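Local coordinates for hypothetical conserved protein (Geobacillus kaustophilus, PDB 2YXY), which is of unknown function but belongs to the DUF1811 family, placed in the SH3 clan, and pairs two helices with a small antiparallel sheet, at residues D61-G72 and L102-P110. Sequence-based numbering, arbitrary orientation.
Sequences DFHPGEIYEIEG and LPISLLRKP
Over one face of the Phe62 ring sits Ile104 CB, 4.3 Å from the ring centroid in a CH-pi contact, while Lys109 NZ, on a poorly ordered chain, lies near the plane at the edge of the Phe62 ring. Leu107 CB approaches the same ring obliquely, at 3.7 Å from Phe62 CE2. The Tyr68 ring has Phe62 CD2 over one face, offset toward the rim, and Arg108 O at its edge; its hydroxyl accepts the backbone N-H of His63, linking strand 67-70 to the start of the type II turn from His63 to Glu66. The third flat group, the Arg108 guanidinium, has Glu69 OE1 over one face, 3.1 Å from NH1, a pairing of charges without an aimed N-H. Glu71 OE1 comes in obliquely and takes a weak bond from Arg108 NE at 3.2 Å. Arg108 reaches both acids with its chain extended from CG to NE (chi3 -175°). An alanine here, without the guanidinium, would probably leave the Glu69 and Glu71 carboxylates without their shared positive mate. Beside these charges the backbones join at a single bridge, Ile70 with Leu107: Arg108 N gives Glu69 O a nearly straight bond of 2.8 Å, and Glu71 N gives Leu106 O a second, also 2.8 Å. The chain after the 3-10 segment 104-106 thereby meets outermost strand 67-70, consistent with the SH3 clan assignment. The contact is therefore apolar round Phe62 and Leu107 and ionic round Arg108.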
loop_
_atom_site.group_PDB
_atom_site.type_symbol
_atom_site.label_atom_id
_atom_site.label_comp_id
_atom_site.label_asym_id
_atom_site.label_seq_id
_atom_site.Cartn_x
_atom_site.Cartn_y
_atom_site.Cartn_z
ATOM N N ASP A 61 1.938 -10.093 10.545
ATOM C CA ASP A 61 0.620 -10.626 10.228
ATOM C C ASP A 61 0.589 -11.280 8.851
ATOM O O ASP A 61 -0.386 -11.943 8.488
ATOM C CB ASP A 61 -0.431 -9.515 10.255
ATOM C CG ASP A 61 -0.523 -8.835 11.594
ATOM O OD1 ASP A 61 -1.397 -7.953 11.750
ATOM O OD2 ASP A 61 0.279 -9.183 12.486
ATOM N N PHE A 62 1.650 -11.086 8.078
ATOM C CA PHE A 62 1.703 -11.651 6.737
ATOM C C PHE A 62 2.754 -12.742 6.652
ATOM O O PHE A 62 3.820 -12.629 7.260
ATOM C CB PHE A 62 1.937 -10.527 5.719
ATOM C CG PHE A 62 0.899 -9.448 5.807
ATOM C CD1 PHE A 62 1.056 -8.389 6.695
ATOM C CD2 PHE A 62 -0.300 -9.563 5.106
ATOM C CE1 PHE A 62 0.042 -7.464 6.884
ATOM C CE2 PHE A 62 -1.317 -8.649 5.288
ATOM C CZ PHE A 62 -1.146 -7.593 6.187
ATOM N N HIS A 63 2.451 -13.796 5.894
ATOM C CA HIS A 63 3.356 -14.939 5.803
ATOM C C HIS A 63 3.636 -15.441 4.388
ATOM O O HIS A 63 2.772 -15.408 3.517
ATOM C CB HIS A 63 2.795 -16.109 6.641
ATOM C CG HIS A 63 2.271 -15.706 7.987
ATOM N ND1 HIS A 63 1.008 -15.172 8.173
ATOM C CD2 HIS A 63 2.837 -15.725 9.217
ATOM C CE1 HIS A 63 0.829 -14.888 9.447
ATOM N NE2 HIS A 63 1.930 -15.216 10.108
ATOM N N PRO A 64 4.863 -15.921 4.150
ATOM C CA PRO A 64 5.251 -16.441 2.842
ATOM C C PRO A 64 4.370 -17.653 2.537
ATOM O O PRO A 64 3.966 -18.374 3.445
ATOM C CB PRO A 64 6.715 -16.837 3.042
ATOM C CG PRO A 64 7.166 -15.967 4.204
ATOM C CD PRO A 64 5.982 -15.999 5.107
ATOM N N GLY A 65 4.080 -17.879 1.261
ATOM C CA GLY A 65 3.248 -19.005 0.905
ATOM C C GLY A 65 1.773 -18.691 0.997
ATOM O O GLY A 65 0.961 -19.357 0.356
ATOM N N GLU A 66 1.419 -17.691 1.796
ATOM C CA GLU A 66 0.020 -17.302 1.927
ATOM C C GLU A 66 -0.445 -16.485 0.715
ATOM O O GLU A 66 0.361 -15.861 0.012
ATOM C CB GLU A 66 -0.185 -16.500 3.205
ATOM C CG GLU A 66 -0.946 -17.231 4.292
ATOM C CD GLU A 66 -0.293 -18.540 4.695
ATOM O OE1 GLU A 66 -0.334 -19.503 3.897
ATOM O OE2 GLU A 66 0.261 -18.604 5.815
ATOM N N ILE A 67 -1.750 -16.497 0.480
ATOM C CA ILE A 67 -2.359 -15.795 -0.641
ATOM C C ILE A 67 -3.377 -14.819 -0.056
ATOM O O ILE A 67 -4.165 -15.189 0.833
ATOM C CB ILE A 67 -3.096 -16.793 -1.566
ATOM C CG1 ILE A 67 -2.164 -17.958 -1.905
ATOM C CG2 ILE A 67 -3.564 -16.095 -2.845
ATOM C CD1 ILE A 67 -2.881 -19.175 -2.443
ATOM N N TYR A 68 -3.372 -13.575 -0.533
ATOM C CA TYR A 68 -4.328 -12.611 0.009
ATOM C C TYR A 68 -5.125 -11.828 -1.032
ATOM O O TYR A 68 -4.671 -11.631 -2.152
ATOM C CB TYR A 68 -3.613 -11.578 0.907
ATOM C CG TYR A 68 -2.700 -12.159 1.963
ATOM C CD1 TYR A 68 -1.431 -12.626 1.633
ATOM C CD2 TYR A 68 -3.117 -12.269 3.282
ATOM C CE1 TYR A 68 -0.606 -13.190 2.588
ATOM C CE2 TYR A 68 -2.301 -12.832 4.252
ATOM C CZ TYR A 68 -1.046 -13.295 3.900
ATOM O OH TYR A 68 -0.242 -13.879 4.858
ATOM N N GLU A 69 -6.313 -11.377 -0.639
ATOM C CA GLU A 69 -7.111 -10.526 -1.506
ATOM C C GLU A 69 -6.335 -9.211 -1.571
ATOM O O GLU A 69 -5.726 -8.786 -0.576
ATOM C CB GLU A 69 -8.461 -10.188 -0.888
ATOM C CG GLU A 69 -9.478 -11.278 -0.876
ATOM C CD GLU A 69 -10.878 -10.708 -0.886
ATOM O OE1 GLU A 69 -11.250 -10.085 -1.909
ATOM O OE2 GLU A 69 -11.592 -10.873 0.127
ATOM N N ILE A 70 -6.376 -8.560 -2.723
ATOM C CA ILE A 70 -5.689 -7.291 -2.900
ATOM C C ILE A 70 -6.648 -6.139 -2.640
ATOM O O ILE A 70 -7.631 -5.970 -3.361
ATOM C CB ILE A 70 -5.130 -7.178 -4.317
ATOM C CG1 ILE A 70 -4.133 -8.324 -4.546
ATOM C CG2 ILE A 70 -4.504 -5.778 -4.532
ATOM C CD1 ILE A 70 -3.614 -8.444 -5.987
ATOM N N GLU A 71 -6.351 -5.364 -1.599
ATOM C CA GLU A 71 -7.152 -4.210 -1.191
ATOM C C GLU A 71 -7.406 -3.283 -2.369
ATOM O O GLU A 71 -6.499 -2.992 -3.134
ATOM C CB GLU A 71 -6.428 -3.431 -0.093
ATOM C CG GLU A 71 -7.316 -2.484 0.706
ATOM C CD GLU A 71 -8.090 -3.205 1.789
ATOM O OE1 GLU A 71 -8.877 -4.109 1.450
ATOM O OE2 GLU A 71 -7.905 -2.877 2.981
ATOM N N GLY A 72 -8.644 -2.824 -2.508
ATOM C CA GLY A 72 -8.985 -1.938 -3.602
ATOM C C GLY A 72 -9.109 -2.671 -4.922
ATOM O O GLY A 72 -9.113 -2.050 -5.984
ATOM N N LEU A 102 4.728 -5.350 -3.150
ATOM C CA LEU A 102 3.490 -4.676 -2.803
ATOM C C LEU A 102 3.501 -4.272 -1.340
ATOM O O LEU A 102 3.913 -5.060 -0.492
ATOM C CB LEU A 102 2.318 -5.624 -3.064
ATOM C CG LEU A 102 1.049 -5.119 -3.754
ATOM C CD1 LEU A 102 1.401 -4.443 -5.080
ATOM C CD2 LEU A 102 0.109 -6.298 -3.995
ATOM N N PRO A 103 3.063 -3.035 -1.025
ATOM C CA PRO A 103 3.040 -2.592 0.383
ATOM C C PRO A 103 2.046 -3.501 1.097
ATOM O O PRO A 103 0.998 -3.849 0.512
ATOM C CB PRO A 103 2.522 -1.140 0.311
ATOM C CG PRO A 103 2.777 -0.705 -1.115
ATOM C CD PRO A 103 2.527 -1.991 -1.926
ATOM N N ILE A 104 2.345 -3.877 2.342
ATOM C CA ILE A 104 1.450 -4.775 3.079
ATOM C C ILE A 104 0.054 -4.184 3.293
ATOM O O ILE A 104 -0.919 -4.913 3.541
ATOM C CB ILE A 104 2.074 -5.216 4.453
ATOM C CG1 ILE A 104 2.429 -4.001 5.335
ATOM C CG2 ILE A 104 3.338 -6.021 4.185
ATOM C CD1 ILE A 104 2.989 -4.416 6.726
ATOM N N SER A 105 -0.057 -2.865 3.163
ATOM C CA SER A 105 -1.354 -2.210 3.319
ATOM C C SER A 105 -2.313 -2.580 2.166
ATOM O O SER A 105 -3.511 -2.307 2.241
ATOM C CB SER A 105 -1.159 -0.689 3.362
ATOM O OG SER A 105 -0.404 -0.265 2.233
ATOM N N LEU A 106 -1.791 -3.181 1.095
ATOM C CA LEU A 106 -2.647 -3.571 -0.025
ATOM C C LEU A 106 -3.089 -5.061 0.016
ATOM O O LEU A 106 -3.651 -5.557 -0.952
ATOM C CB LEU A 106 -1.949 -3.242 -1.368
ATOM C CG LEU A 106 -1.664 -1.729 -1.606
ATOM C CD1 LEU A 106 -1.158 -1.501 -3.015
ATOM C CD2 LEU A 106 -2.944 -0.899 -1.402
ATOM N N LEU A 107 -2.838 -5.748 1.136
ATOM C CA LEU A 107 -3.210 -7.158 1.315
ATOM C C LEU A 107 -4.285 -7.259 2.398
ATOM O O LEU A 107 -4.060 -6.854 3.535
ATOM C CB LEU A 107 -1.994 -7.987 1.739
ATOM C CG LEU A 107 -0.753 -7.919 0.843
ATOM C CD1 LEU A 107 0.362 -8.738 1.478
ATOM C CD2 LEU A 107 -1.076 -8.422 -0.564
ATOM N N ARG A 108 -5.457 -7.779 2.052
ATOM C CA ARG A 108 -6.521 -7.869 3.034
ATOM C C ARG A 108 -6.119 -8.728 4.208
ATOM O O ARG A 108 -5.872 -9.928 4.058
ATOM C CB ARG A 108 -7.807 -8.374 2.388
ATOM C CG ARG A 108 -8.356 -7.342 1.430
ATOM C CD ARG A 108 -9.781 -7.587 0.992
ATOM N NE ARG A 108 -10.143 -6.597 -0.018
ATOM C CZ ARG A 108 -11.293 -6.571 -0.680
ATOM N NH1 ARG A 108 -12.221 -7.490 -0.443
ATOM N NH2 ARG A 108 -11.508 -5.625 -1.587
ATOM N N LYS A 109 -6.022 -8.067 5.363
ATOM C CA LYS A 109 -5.629 -8.665 6.637
ATOM C C LYS A 109 -6.287 -10.031 6.796
ATOM O O LYS A 109 -7.458 -10.202 6.451
ATOM C CB LYS A 109 -6.039 -7.727 7.788
ATOM C CG LYS A 109 -5.512 -8.093 9.171
ATOM C CD LYS A 109 -4.037 -7.730 9.367
ATOM C CE LYS A 109 -3.801 -6.215 9.381
ATOM N NZ LYS A 109 -3.720 -5.602 8.018
ATOM N N PRO A 110 -5.538 -11.018 7.323
ATOM C CA PRO A 110 -5.981 -12.399 7.554
ATOM C C PRO A 110 -7.480 -12.679 7.397
ATOM O O PRO A 110 -8.178 -12.787 8.429
ATOM C CB PRO A 110 -5.461 -12.673 8.955
ATOM C CG PRO A 110 -4.072 -12.057 8.859
ATOM C CD PRO A 110 -4.281 -10.760 8.057
#